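Side-chain contacts in alkaline serine protease (Pseudoalteromonas sp., PDB 1Y9Z), which probably cleaves peptide bonds in proteins as a cold-adapted, subtilisin-like serine endopeptidase: residues 75-80 with 86-91; 80-85 with 206-211; 38-43 with 65-70; 14-19 with 379-384; 6-11 with 372-377. All coordinates share one frame; numbering follows the deposited sequence.

Contact 1 of 5, residues 75-80 with 86-91; sequences AIANNE and MPNQNA. With CA (calcium ion), chain C.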
# COMPACT_ATOMS: atom_id res chain seq x y z
N ALA A 75 9.01 2.46 8.46
CA ALA A 75 9.06 3.92 8.60
C ALA A 75 9.27 4.15 10.10
O ALA A 75 8.61 3.53 10.93
CB ALA A 75 7.75 4.55 8.14
N ILE A 76 10.21 5.03 10.43
CA ILE A 76 10.58 5.29 11.82
C ILE A 76 9.57 6.04 12.68
O ILE A 76 8.95 7.00 12.24
CB ILE A 76 11.92 6.03 11.86
CG1 ILE A 76 12.99 5.18 11.17
CG2 ILE A 76 12.33 6.31 13.31
CD1 ILE A 76 14.31 5.88 10.99
N ALA A 77 9.41 5.57 13.92
CA ALA A 77 8.51 6.20 14.88
C ALA A 77 9.25 7.44 15.40
O ALA A 77 10.32 7.32 16.02
CB ALA A 77 8.21 5.24 16.02
N ASN A 78 8.69 8.62 15.15
CA ASN A 78 9.34 9.85 15.56
C ASN A 78 8.44 11.09 15.56
O ASN A 78 8.92 12.20 15.36
CB ASN A 78 10.54 10.12 14.64
CG ASN A 78 10.15 10.06 13.18
OD1 ASN A 78 8.97 10.14 12.84
ND2 ASN A 78 11.14 9.94 12.30
N ASN A 79 7.14 10.91 15.76
CA ASN A 79 6.24 12.06 15.78
C ASN A 79 6.12 12.85 14.46
O ASN A 79 5.64 13.99 14.45
CB ASN A 79 6.63 13.02 16.92
CG ASN A 79 5.59 14.09 17.18
OD1 ASN A 79 4.43 13.79 17.44
ND2 ASN A 79 6.01 15.35 17.12
N GLU A 80 6.58 12.27 13.36
CA GLU A 80 6.46 12.92 12.04
C GLU A 80 6.21 11.82 11.01
O GLU A 80 6.60 10.67 11.21
CB GLU A 80 7.73 13.71 11.67
CG GLU A 80 8.94 12.88 11.25
CD GLU A 80 10.10 13.74 10.77
OE1 GLU A 80 10.02 14.30 9.65
OE2 GLU A 80 11.10 13.87 11.51
N MET A 86 7.74 -2.35 11.79
CA MET A 86 8.81 -2.36 12.80
C MET A 86 9.42 -0.96 12.71
O MET A 86 10.39 -0.74 11.98
CB MET A 86 9.84 -3.43 12.45
CG MET A 86 9.24 -4.84 12.38
SD MET A 86 10.38 -6.12 11.84
CE MET A 86 10.39 -5.81 10.06
N PRO A 87 8.87 -0.01 13.48
CA PRO A 87 9.30 1.39 13.50
C PRO A 87 10.33 1.85 14.53
O PRO A 87 10.69 3.03 14.53
CB PRO A 87 7.99 2.11 13.70
CG PRO A 87 7.37 1.25 14.78
CD PRO A 87 7.67 -0.19 14.32
N ASN A 88 10.81 0.96 15.39
CA ASN A 88 11.73 1.40 16.43
C ASN A 88 13.23 1.24 16.20
O ASN A 88 14.00 1.17 17.17
CB ASN A 88 11.32 0.75 17.75
CG ASN A 88 9.88 1.04 18.11
OD1 ASN A 88 9.02 0.16 18.03
ND2 ASN A 88 9.59 2.28 18.49
N GLN A 89 13.65 1.20 14.94
CA GLN A 89 15.07 1.11 14.62
C GLN A 89 15.78 -0.11 15.21
O GLN A 89 16.89 -0.01 15.74
CB GLN A 89 15.76 2.40 15.06
CG GLN A 89 15.25 3.64 14.34
CD GLN A 89 15.60 4.93 15.04
OE1 GLN A 89 14.90 5.38 15.95
NE2 GLN A 89 16.70 5.55 14.62
N ASN A 90 15.14 -1.27 15.10
CA ASN A 90 15.70 -2.52 15.61
C ASN A 90 15.98 -3.51 14.49
O ASN A 90 17.06 -4.09 14.42
CB ASN A 90 14.73 -3.14 16.62
CG ASN A 90 14.67 -2.37 17.93
OD1 ASN A 90 13.59 -2.10 18.46
ND2 ASN A 90 15.84 -2.02 18.46
N ALA A 91 14.99 -3.72 13.63
CA ALA A 91 15.14 -4.66 12.52
C ALA A 91 16.29 -4.31 11.59
O ALA A 91 16.60 -3.13 11.38
CB ALA A 91 13.84 -4.72 11.73
CA CA C . 7.64 8.69 11.44
O HOH W 1 12.17 5.07 16.71
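The ring of Pro87 lays its CB over the backbone between Ala75 and Ala77. CB lies 3.2 Å from Ala75 O, and it also touches the methyl of Ala77. The two segments are joined by one direct hydrogen bond. Ala77 N gives its hydrogen to Pro87 O over 2.9 Å in a nearly straight line, 170° at the hydrogen, with the donor tilted from the carbonyl plane. The same oxygen takes a CA-H contact from Ile76 CA. Further on, the side chains of Ile76 and Gln89 cross at about a right angle. Gln89 CG sits 4.1 Å from Ile76 CG2 and is as near to Ile76 CD1. Ile76 CG2 stands anti to the backbone N, with CG1 beside the N (chi1 -58°), and both branches face the glutamine. Segment 75-80 belongs to a calcium loop that resembles the strong calcium site of subtilisins. Calcium is bound by Ile76 O at 2.3 Å, Asn78 OD1 at 2.4 Å and Glu80 O at 2.2 Å. Glu2, Asp39 and Val82 complete the site. Asn78 OD1 also accepts from Glu80 N, an Asx turn, with the donor above the carbonyl plane. At the amide end of Gln89, NE2 bonds to Ala42 O. A water lies 2.9 Å from Gln89 OE1 and also near Ala77 O; it has more acceptors in reach than protons to give.

Contact 2 of 5, residues 80-85 with 206-211; sequences EGVVGV and LSTVTV. With CA (calcium ion), chain C.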
# COMPACT_ATOMS: atom_id res chain seq x y z
N GLU A 80 6.58 12.27 13.36
CA GLU A 80 6.46 12.92 12.04
C GLU A 80 6.21 11.82 11.01
O GLU A 80 6.60 10.67 11.21
CB GLU A 80 7.73 13.71 11.67
CG GLU A 80 8.94 12.88 11.25
CD GLU A 80 10.10 13.74 10.77
OE1 GLU A 80 10.02 14.30 9.65
OE2 GLU A 80 11.10 13.87 11.51
N GLY A 81 5.55 12.18 9.92
CA GLY A 81 5.28 11.20 8.88
C GLY A 81 4.40 10.04 9.31
O GLY A 81 3.29 10.24 9.81
N VAL A 82 4.89 8.82 9.12
CA VAL A 82 4.14 7.63 9.47
C VAL A 82 5.00 6.65 10.27
O VAL A 82 6.06 7.01 10.78
CB VAL A 82 3.62 6.91 8.19
CG1 VAL A 82 2.69 7.84 7.42
CG2 VAL A 82 4.79 6.50 7.31
N VAL A 83 4.51 5.42 10.41
CA VAL A 83 5.22 4.36 11.11
C VAL A 83 5.02 3.06 10.33
O VAL A 83 3.95 2.82 9.77
CB VAL A 83 4.68 4.15 12.56
CG1 VAL A 83 5.03 5.35 13.41
CG2 VAL A 83 3.18 3.93 12.54
N GLY A 84 6.08 2.25 10.28
CA GLY A 84 6.00 0.98 9.59
C GLY A 84 5.74 -0.15 10.57
O GLY A 84 5.57 0.08 11.77
N VAL A 85 5.72 -1.39 10.07
CA VAL A 85 5.47 -2.54 10.93
C VAL A 85 6.47 -2.62 12.09
O VAL A 85 6.08 -2.93 13.22
CB VAL A 85 5.52 -3.86 10.11
CG1 VAL A 85 5.29 -5.05 11.04
CG2 VAL A 85 4.46 -3.83 9.02
N LEU A 206 -0.79 4.69 2.61
CA LEU A 206 0.08 5.84 2.80
C LEU A 206 1.45 5.39 3.29
O LEU A 206 1.55 4.59 4.22
CB LEU A 206 -0.54 6.79 3.83
CG LEU A 206 0.29 8.02 4.21
CD1 LEU A 206 0.44 8.94 3.01
CD2 LEU A 206 -0.39 8.75 5.37
N SER A 207 2.50 5.89 2.66
CA SER A 207 3.85 5.55 3.08
C SER A 207 4.85 6.59 2.59
O SER A 207 4.48 7.57 1.94
CB SER A 207 4.25 4.17 2.55
OG SER A 207 5.48 3.74 3.13
N THR A 208 6.11 6.36 2.92
CA THR A 208 7.21 7.23 2.52
C THR A 208 7.50 7.11 1.03
O THR A 208 7.37 6.04 0.45
CB THR A 208 8.49 6.84 3.27
OG1 THR A 208 8.68 5.42 3.14
CG2 THR A 208 8.39 7.18 4.75
N VAL A 209 7.89 8.22 0.41
CA VAL A 209 8.30 8.21 -0.99
C VAL A 209 9.52 9.11 -1.08
O VAL A 209 9.80 9.89 -0.16
CB VAL A 209 7.21 8.73 -1.96
CG1 VAL A 209 6.00 7.79 -1.94
CG2 VAL A 209 6.81 10.15 -1.60
N THR A 210 10.27 9.00 -2.17
CA THR A 210 11.45 9.83 -2.37
C THR A 210 11.08 11.28 -2.06
O THR A 210 10.05 11.78 -2.54
CB THR A 210 11.94 9.71 -3.81
OG1 THR A 210 12.22 8.33 -4.09
CG2 THR A 210 13.21 10.53 -4.03
N VAL A 211 11.91 11.94 -1.27
CA VAL A 211 11.66 13.31 -0.85
C VAL A 211 11.20 14.24 -1.98
O VAL A 211 11.86 14.34 -3.02
CB VAL A 211 12.91 13.92 -0.17
CG1 VAL A 211 12.69 15.40 0.13
CG2 VAL A 211 13.20 13.16 1.13
CA CA C . 7.64 8.69 11.44
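No ring or side-chain amide enters the contact between Val82 and Leu206, so there are no flat faces or edges to match. Branched aliphatic ends meet instead. Val82 CG1 lies 3.8 Å from Leu206 CD2 and 4.0 Å from Leu206 CG, and the two side chains cross obliquely. Val82 CG1, anti to its own carbonyl carbon (chi1 -61°), is the branch that meets the leucine. Leu206 holds CG anti to its backbone N (chi1 176°), which brings CD2 up to that methyl. The other branch, Val82 CG2, lies looser. It is 4.4 Å from Ser207 CA and 4.5 Å from Thr208 CG2. All four residues are buried. The hydroxyls beside this apolar patch have partners in helix 65-74: Ser207 OG bonds to His68 O, and Thr208 OG1 to Thr67 O. Leu206 also touches Tyr364. On the other side of the contact the backbone serves the metal. Val82 O binds calcium at 2.4 Å, two residues on from Glu80. The valine thus has two roles: its carbonyl binds the ion and its side chain packs inward. Gly81, just before it, has a positive phi of 63°, a conformation that glycine adopts readily. Strand 205-208 pairs antiparallel with strand 362-365, and the inserted beta domain lies between them in sequence. The arrangement is a subtilase calcium loop packed on a short beta ribbon.

Contact 3 of 5, residues 38-43 with 65-70; sequences NDLNAN and HGTHVA. With CA (calcium ion), chain C.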
# COMPACT_ATOMS: atom_id res chain seq x y z
N ASN A 38 13.67 11.49 6.30
CA ASN A 38 13.65 11.53 7.76
C ASN A 38 13.06 10.29 8.42
O ASN A 38 13.44 9.93 9.53
CB ASN A 38 12.89 12.76 8.27
CG ASN A 38 13.63 14.06 7.99
OD1 ASN A 38 14.84 14.07 7.76
ND2 ASN A 38 12.90 15.17 8.04
N ASP A 39 12.11 9.64 7.75
CA ASP A 39 11.48 8.45 8.32
C ASP A 39 12.20 7.16 7.94
O ASP A 39 11.73 6.08 8.27
CB ASP A 39 10.01 8.38 7.88
CG ASP A 39 9.04 8.75 9.00
OD1 ASP A 39 9.49 9.38 9.98
OD2 ASP A 39 7.84 8.42 8.89
N LEU A 40 13.34 7.28 7.26
CA LEU A 40 14.09 6.10 6.84
C LEU A 40 15.60 6.18 7.08
O LEU A 40 16.28 5.15 7.11
CB LEU A 40 13.87 5.84 5.35
CG LEU A 40 12.45 5.49 4.89
CD1 LEU A 40 12.41 5.45 3.37
CD2 LEU A 40 12.03 4.16 5.49
N ASN A 41 16.11 7.39 7.25
CA ASN A 41 17.53 7.61 7.44
C ASN A 41 18.19 6.81 8.56
O ASN A 41 19.23 6.19 8.35
CB ASN A 41 17.79 9.10 7.68
CG ASN A 41 19.26 9.43 7.76
OD1 ASN A 41 19.96 9.47 6.75
ND2 ASN A 41 19.75 9.66 8.97
N ALA A 42 17.58 6.83 9.74
CA ALA A 42 18.15 6.17 10.91
C ALA A 42 17.81 4.71 11.16
O ALA A 42 17.90 4.23 12.30
CB ALA A 42 17.84 6.99 12.16
N ASN A 43 17.41 3.98 10.12
CA ASN A 43 17.12 2.57 10.29
C ASN A 43 18.44 1.80 10.22
O ASN A 43 19.45 2.34 9.77
CB ASN A 43 16.19 2.05 9.18
CG ASN A 43 14.73 2.15 9.55
OD1 ASN A 43 14.35 1.89 10.69
ND2 ASN A 43 13.89 2.51 8.58
N HIS A 65 9.12 3.56 -5.74
CA HIS A 65 8.44 2.33 -5.33
C HIS A 65 9.07 1.63 -4.13
O HIS A 65 8.38 1.31 -3.15
CB HIS A 65 8.35 1.38 -6.52
CG HIS A 65 7.44 0.21 -6.30
ND1 HIS A 65 7.89 -1.00 -5.82
CD2 HIS A 65 6.11 0.07 -6.51
CE1 HIS A 65 6.87 -1.84 -5.73
NE2 HIS A 65 5.78 -1.21 -6.15
N GLY A 66 10.38 1.39 -4.20
CA GLY A 66 11.08 0.72 -3.11
C GLY A 66 11.04 1.47 -1.80
O GLY A 66 11.08 0.87 -0.73
N THR A 67 10.99 2.79 -1.89
CA THR A 67 10.95 3.63 -0.70
C THR A 67 9.57 3.53 -0.04
O THR A 67 9.46 3.55 1.19
CB THR A 67 11.28 5.09 -1.07
OG1 THR A 67 12.64 5.16 -1.51
CG2 THR A 67 11.10 6.02 0.13
N HIS A 68 8.53 3.41 -0.85
CA HIS A 68 7.17 3.28 -0.33
C HIS A 68 7.07 1.92 0.38
O HIS A 68 6.59 1.82 1.51
CB HIS A 68 6.17 3.38 -1.48
CG HIS A 68 4.75 3.59 -1.04
ND1 HIS A 68 3.95 2.57 -0.58
CD2 HIS A 68 4.00 4.71 -0.98
CE1 HIS A 68 2.77 3.05 -0.25
NE2 HIS A 68 2.77 4.35 -0.49
N VAL A 69 7.56 0.88 -0.29
CA VAL A 69 7.56 -0.47 0.27
C VAL A 69 8.35 -0.50 1.59
O VAL A 69 7.89 -1.06 2.58
CB VAL A 69 8.19 -1.46 -0.75
CG1 VAL A 69 8.47 -2.80 -0.10
CG2 VAL A 69 7.24 -1.64 -1.94
N ALA A 70 9.53 0.12 1.59
CA ALA A 70 10.37 0.17 2.78
C ALA A 70 9.67 0.89 3.93
O ALA A 70 9.77 0.47 5.09
CB ALA A 70 11.69 0.87 2.46
CA CA C . 7.64 8.69 11.44
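Leu40 and Thr67 form the tight part of this contact. Leu40 CD1 comes to 3.5 Å from Thr67 CG2, and the two side chains approach at a slant. Leu40 CG is anti to the carbonyl carbon and the chain then runs straight on (chi2 173°), which carries CD1 out to helix 65-74. On the helix, Thr67 OG1 stands beside the backbone N (chi1 -66°), which puts CG2 anti to that N and turned to the leucine. The main partner of OG1 is Asp34. Packing is looser one turn along. Leu40 CD2 is 4.3 Å from Ala70 C and 4.5 Å from Ala70 CB. Beyond the leucine the loop turns to solvent. Asn41 and Ala42 are exposed at the corner of a type I turn from Leu40 to Asn43, closed by a weak bond of 3.4 Å from Asn43 N to Leu40 O. Tyr33 OH also bonds to Leu40 O. Just before the leucine, Asp39 grips calcium with both carboxylate oxygens, OD1 at 2.5 Å and OD2 at 2.6 Å. His65, at the other end of the contact, lines the phenylmethanesulfonic acid pocket. It opens an HGTH sequence like that around the active-site histidine of subtilases. Across the two segments the chemistry is purely apolar. It implies a fit set by methyl shape, while Thr67 OG1 and the Asp39 carboxylate have their partners outside the two segments.

Contact 4 of 5, residues 14-19 with 379-384; sequences TVLSDS and ATLVWS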
# COMPACT_ATOMS: atom_id res chain seq x y z
N THR A 14 0.93 -2.84 15.60
CA THR A 14 1.08 -1.75 16.57
C THR A 14 0.99 -2.23 18.01
O THR A 14 1.47 -1.55 18.92
CB THR A 14 -0.00 -0.67 16.34
OG1 THR A 14 -1.30 -1.25 16.53
CG2 THR A 14 0.10 -0.10 14.94
N VAL A 15 0.39 -3.40 18.23
CA VAL A 15 0.25 -3.95 19.57
C VAL A 15 1.45 -4.78 20.02
O VAL A 15 1.65 -5.00 21.21
CB VAL A 15 -1.02 -4.81 19.69
CG1 VAL A 15 -2.26 -3.93 19.56
CG2 VAL A 15 -1.02 -5.88 18.61
N LEU A 16 2.24 -5.26 19.06
CA LEU A 16 3.42 -6.04 19.38
C LEU A 16 4.62 -5.10 19.47
O LEU A 16 4.48 -3.90 19.27
CB LEU A 16 3.68 -7.10 18.29
CG LEU A 16 2.62 -8.20 18.13
CD1 LEU A 16 3.05 -9.15 17.03
CD2 LEU A 16 2.45 -8.94 19.45
N SER A 17 5.79 -5.65 19.78
CA SER A 17 7.00 -4.85 19.90
C SER A 17 8.13 -5.45 19.08
O SER A 17 8.35 -6.66 19.12
CB SER A 17 7.44 -4.77 21.36
OG SER A 17 8.74 -4.20 21.46
N ASP A 18 8.84 -4.61 18.34
CA ASP A 18 9.95 -5.07 17.51
C ASP A 18 11.28 -5.02 18.26
O ASP A 18 12.34 -5.01 17.64
CB ASP A 18 10.05 -4.22 16.23
CG ASP A 18 10.46 -2.78 16.50
OD1 ASP A 18 10.66 -2.42 17.68
OD2 ASP A 18 10.59 -2.01 15.53
N SER A 19 11.23 -5.02 19.58
CA SER A 19 12.45 -4.95 20.38
C SER A 19 13.47 -6.04 20.07
O SER A 19 14.67 -5.83 20.26
CB SER A 19 12.12 -4.98 21.88
OG SER A 19 11.66 -6.26 22.28
N ALA A 379 5.84 -10.80 9.06
CA ALA A 379 6.52 -12.09 9.14
C ALA A 379 7.82 -11.94 9.91
O ALA A 379 8.15 -12.75 10.77
CB ALA A 379 6.80 -12.62 7.73
N THR A 380 8.56 -10.88 9.60
CA THR A 380 9.83 -10.61 10.26
C THR A 380 9.60 -10.31 11.75
O THR A 380 10.32 -10.82 12.61
CB THR A 380 10.54 -9.41 9.59
OG1 THR A 380 10.70 -9.67 8.19
CG2 THR A 380 11.91 -9.19 10.21
N LEU A 381 8.60 -9.49 12.04
CA LEU A 381 8.27 -9.12 13.41
C LEU A 381 7.91 -10.35 14.25
O LEU A 381 8.44 -10.54 15.34
CB LEU A 381 7.11 -8.13 13.42
CG LEU A 381 6.52 -7.74 14.78
CD1 LEU A 381 7.60 -7.12 15.68
CD2 LEU A 381 5.38 -6.75 14.56
N VAL A 382 7.02 -11.17 13.73
CA VAL A 382 6.59 -12.37 14.42
C VAL A 382 7.76 -13.34 14.60
O VAL A 382 7.94 -13.92 15.67
CB VAL A 382 5.45 -13.08 13.65
CG1 VAL A 382 5.15 -14.43 14.28
CG2 VAL A 382 4.21 -12.20 13.67
N TRP A 383 8.56 -13.50 13.55
CA TRP A 383 9.70 -14.40 13.59
C TRP A 383 10.72 -13.98 14.65
O TRP A 383 11.40 -14.82 15.23
CB TRP A 383 10.37 -14.46 12.22
CG TRP A 383 11.17 -15.70 11.95
CD1 TRP A 383 11.48 -16.70 12.83
CD2 TRP A 383 11.75 -16.07 10.70
NE1 TRP A 383 12.22 -17.67 12.20
CE2 TRP A 383 12.41 -17.31 10.89
CE3 TRP A 383 11.79 -15.47 9.43
CZ2 TRP A 383 13.09 -17.97 9.86
CZ3 TRP A 383 12.48 -16.13 8.40
CH2 TRP A 383 13.11 -17.36 8.63
N SER A 384 10.84 -12.68 14.90
CA SER A 384 11.81 -12.19 15.88
C SER A 384 11.52 -12.71 17.29
O SER A 384 12.43 -12.75 18.12
CB SER A 384 11.86 -10.65 15.89
OG SER A 384 10.71 -10.08 16.50
O HOH W 2 10.59 -8.19 18.51
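Leu381 points its forked end at the loop 14-19 and splits its two methyls between different partners. CD1 lies against the backbone, 3.6 Å from Ser17 O and 3.6 Å from Asp18 CA. It also meets Asp18 CB. CD2 turns to Leu16, 4.1 Å from its CB and 4.2 Å from its CD1, and the two leucines slant across each other. The helix residue holds CG anti to its backbone N (chi1 174°), which brings the fork off the helix toward the loop. Asp18 shows Leu381 its CB but sends its carboxylate away, where OD2 accepts from Asn88 N. Beside this apolar patch, a water donates to Ser17 O at 2.8 Å and to Ser384 OG at 2.8 Å. Ser384 OG in turn gives its proton to Leu381 O over 2.6 Å. An alanine in place of Leu381 would remove both methyls and would probably open a gap beside Leu16 and the Asp18 backbone. The loop lies against helix 368-385, where Ser17 N also bonds to Tyr385 OH. Leu16 also touches Ala421 and Lys425 of helix 421-430, and Ala379 and Trp383 face strand 152-156.

Contact 5 of 5, residues 6-11 with 372-377; sequences WGQTFV and TPHVSG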
# COMPACT_ATOMS: atom_id res chain seq x y z
N TRP A 6 -3.97 2.98 8.22
CA TRP A 6 -4.89 1.91 8.56
C TRP A 6 -4.31 0.51 8.44
O TRP A 6 -4.59 -0.35 9.27
CB TRP A 6 -6.18 2.00 7.73
CG TRP A 6 -6.04 1.63 6.28
CD1 TRP A 6 -5.75 2.47 5.24
CD2 TRP A 6 -6.21 0.33 5.71
NE1 TRP A 6 -5.73 1.77 4.05
CE2 TRP A 6 -6.00 0.45 4.31
CE3 TRP A 6 -6.50 -0.94 6.24
CZ2 TRP A 6 -6.09 -0.64 3.44
CZ3 TRP A 6 -6.59 -2.03 5.37
CH2 TRP A 6 -6.38 -1.87 3.99
N GLY A 7 -3.50 0.28 7.42
CA GLY A 7 -2.91 -1.03 7.23
C GLY A 7 -2.09 -1.50 8.42
O GLY A 7 -2.11 -2.68 8.77
N GLN A 8 -1.37 -0.58 9.04
CA GLN A 8 -0.54 -0.91 10.19
C GLN A 8 -1.38 -1.42 11.36
O GLN A 8 -0.98 -2.34 12.07
CB GLN A 8 0.26 0.31 10.65
CG GLN A 8 1.29 0.81 9.64
CD GLN A 8 2.30 -0.24 9.26
OE1 GLN A 8 2.75 -1.03 10.10
NE2 GLN A 8 2.70 -0.25 7.99
N THR A 9 -2.54 -0.80 11.55
CA THR A 9 -3.43 -1.19 12.63
C THR A 9 -4.16 -2.50 12.34
O THR A 9 -4.32 -3.34 13.23
CB THR A 9 -4.48 -0.09 12.90
OG1 THR A 9 -3.81 1.14 13.20
CG2 THR A 9 -5.36 -0.48 14.08
N PHE A 10 -4.58 -2.69 11.09
CA PHE A 10 -5.31 -3.90 10.70
C PHE A 10 -4.54 -5.21 10.84
O PHE A 10 -5.12 -6.23 11.22
CB PHE A 10 -5.84 -3.78 9.27
CG PHE A 10 -7.11 -2.99 9.15
CD1 PHE A 10 -8.07 -3.35 8.21
CD2 PHE A 10 -7.35 -1.88 9.96
CE1 PHE A 10 -9.25 -2.62 8.07
CE2 PHE A 10 -8.53 -1.14 9.83
CZ PHE A 10 -9.48 -1.51 8.88
N VAL A 11 -3.25 -5.21 10.52
CA VAL A 11 -2.46 -6.43 10.60
C VAL A 11 -2.05 -6.75 12.03
O VAL A 11 -1.49 -7.82 12.30
CB VAL A 11 -1.19 -6.33 9.71
CG1 VAL A 11 -1.59 -6.07 8.27
CG2 VAL A 11 -0.27 -5.23 10.23
N THR A 372 2.26 -6.68 0.08
CA THR A 372 3.43 -7.51 0.31
C THR A 372 4.29 -7.08 1.51
O THR A 372 4.59 -7.91 2.37
CB THR A 372 4.27 -7.61 -0.98
OG1 THR A 372 3.48 -8.26 -1.99
CG2 THR A 372 5.53 -8.43 -0.76
N PRO A 373 4.71 -5.80 1.58
CA PRO A 373 5.54 -5.39 2.72
C PRO A 373 4.82 -5.48 4.07
O PRO A 373 5.46 -5.59 5.11
CB PRO A 373 5.95 -3.96 2.36
CG PRO A 373 4.87 -3.50 1.44
CD PRO A 373 4.62 -4.72 0.59
N HIS A 374 3.49 -5.43 4.05
CA HIS A 374 2.75 -5.58 5.31
C HIS A 374 2.97 -7.02 5.77
O HIS A 374 3.22 -7.28 6.94
CB HIS A 374 1.25 -5.34 5.13
CG HIS A 374 0.86 -3.89 5.07
ND1 HIS A 374 0.79 -3.19 3.89
CD2 HIS A 374 0.49 -3.03 6.04
CE1 HIS A 374 0.40 -1.95 4.13
NE2 HIS A 374 0.21 -1.83 5.44
N VAL A 375 2.87 -7.95 4.82
CA VAL A 375 3.05 -9.36 5.12
C VAL A 375 4.48 -9.73 5.50
O VAL A 375 4.70 -10.42 6.49
CB VAL A 375 2.58 -10.24 3.92
CG1 VAL A 375 2.90 -11.70 4.17
CG2 VAL A 375 1.08 -10.06 3.71
N SER A 376 5.45 -9.26 4.73
CA SER A 376 6.85 -9.57 5.03
C SER A 376 7.31 -8.83 6.28
O SER A 376 8.14 -9.34 7.04
CB SER A 376 7.75 -9.23 3.84
OG SER A 376 7.68 -7.86 3.48
N GLY A 377 6.77 -7.63 6.51
CA GLY A 377 7.14 -6.88 7.70
C GLY A 377 6.63 -7.63 8.92
O GLY A 377 7.37 -7.81 9.89
O HOH W 3 0.27 0.91 6.17
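This is a buried packing contact between two helices, in which one histidine of helix 368-385 reaches to the short N-terminal helix 6-10. His374 makes every touch from its side. NE2 of the ring lies 3.7 Å from Gly7 CA, and CD2 lies 3.8 Å from Gly7 O. Glycine matters here, because a CB on Gly7 would fall only 2.4 Å from His374 NE2. Gln8 comes to the same ring. Its CG is anti to the carbonyl carbon, and a bend at chi2 (-58°) folds the amide back, so that its NE2 stands 3.9 Å from His374 NE2. The amide and the ring are 25° from parallel and meet obliquely. Val11 CG1 covers the base of the histidine, 4.3 Å from its CB. A water sits 2.8 Å from His374 NE2, hydrogen-bonded to it, and accepts from Gln8 NE2 at 3.3 Å. Gln8 NE2 also bonds to Thr72 O. On the far side of the imidazole, ND1 bonds to Met370 O, one turn back in its own helix. The ring is thus fixed from both nitrogens. A leucine in its place would have no ring nitrogens, and would probably leave the water held from this side by Gln8 alone and Met370 O without its side-chain donor. Thr72 and Pro201 also touch the histidine. The chemistry implies a joint that relies on close contact at glycine and on a water shared between two side chains, with no direct hydrogen bond between segments 6-11 and 372-377.

Contacts 1, 2 and 3 meet at one calcium ion, and contacts 1 and 2 share Glu80. The centres of contacts 2 and 3 are about 7 Å apart. Val82 N lies 3.0 Å from Asp39 OD2, a probable hydrogen bond between them. Contact 2 meets contact 4 where Val85 CG1 packs 3.9 Å from Leu381 CD2. Contacts 4 and 5 both use helix 368-385, with centres about 11 Å apart, and this helix carries Ser369 of the phenylmethanesulfonic acid pocket. His65 of contact 3 touches the bound phenylmethanesulfonic acid. The side chains of Thr67 and His374 stay about 13 Å and 12 Å from it, so those packing points are set back from the pocket.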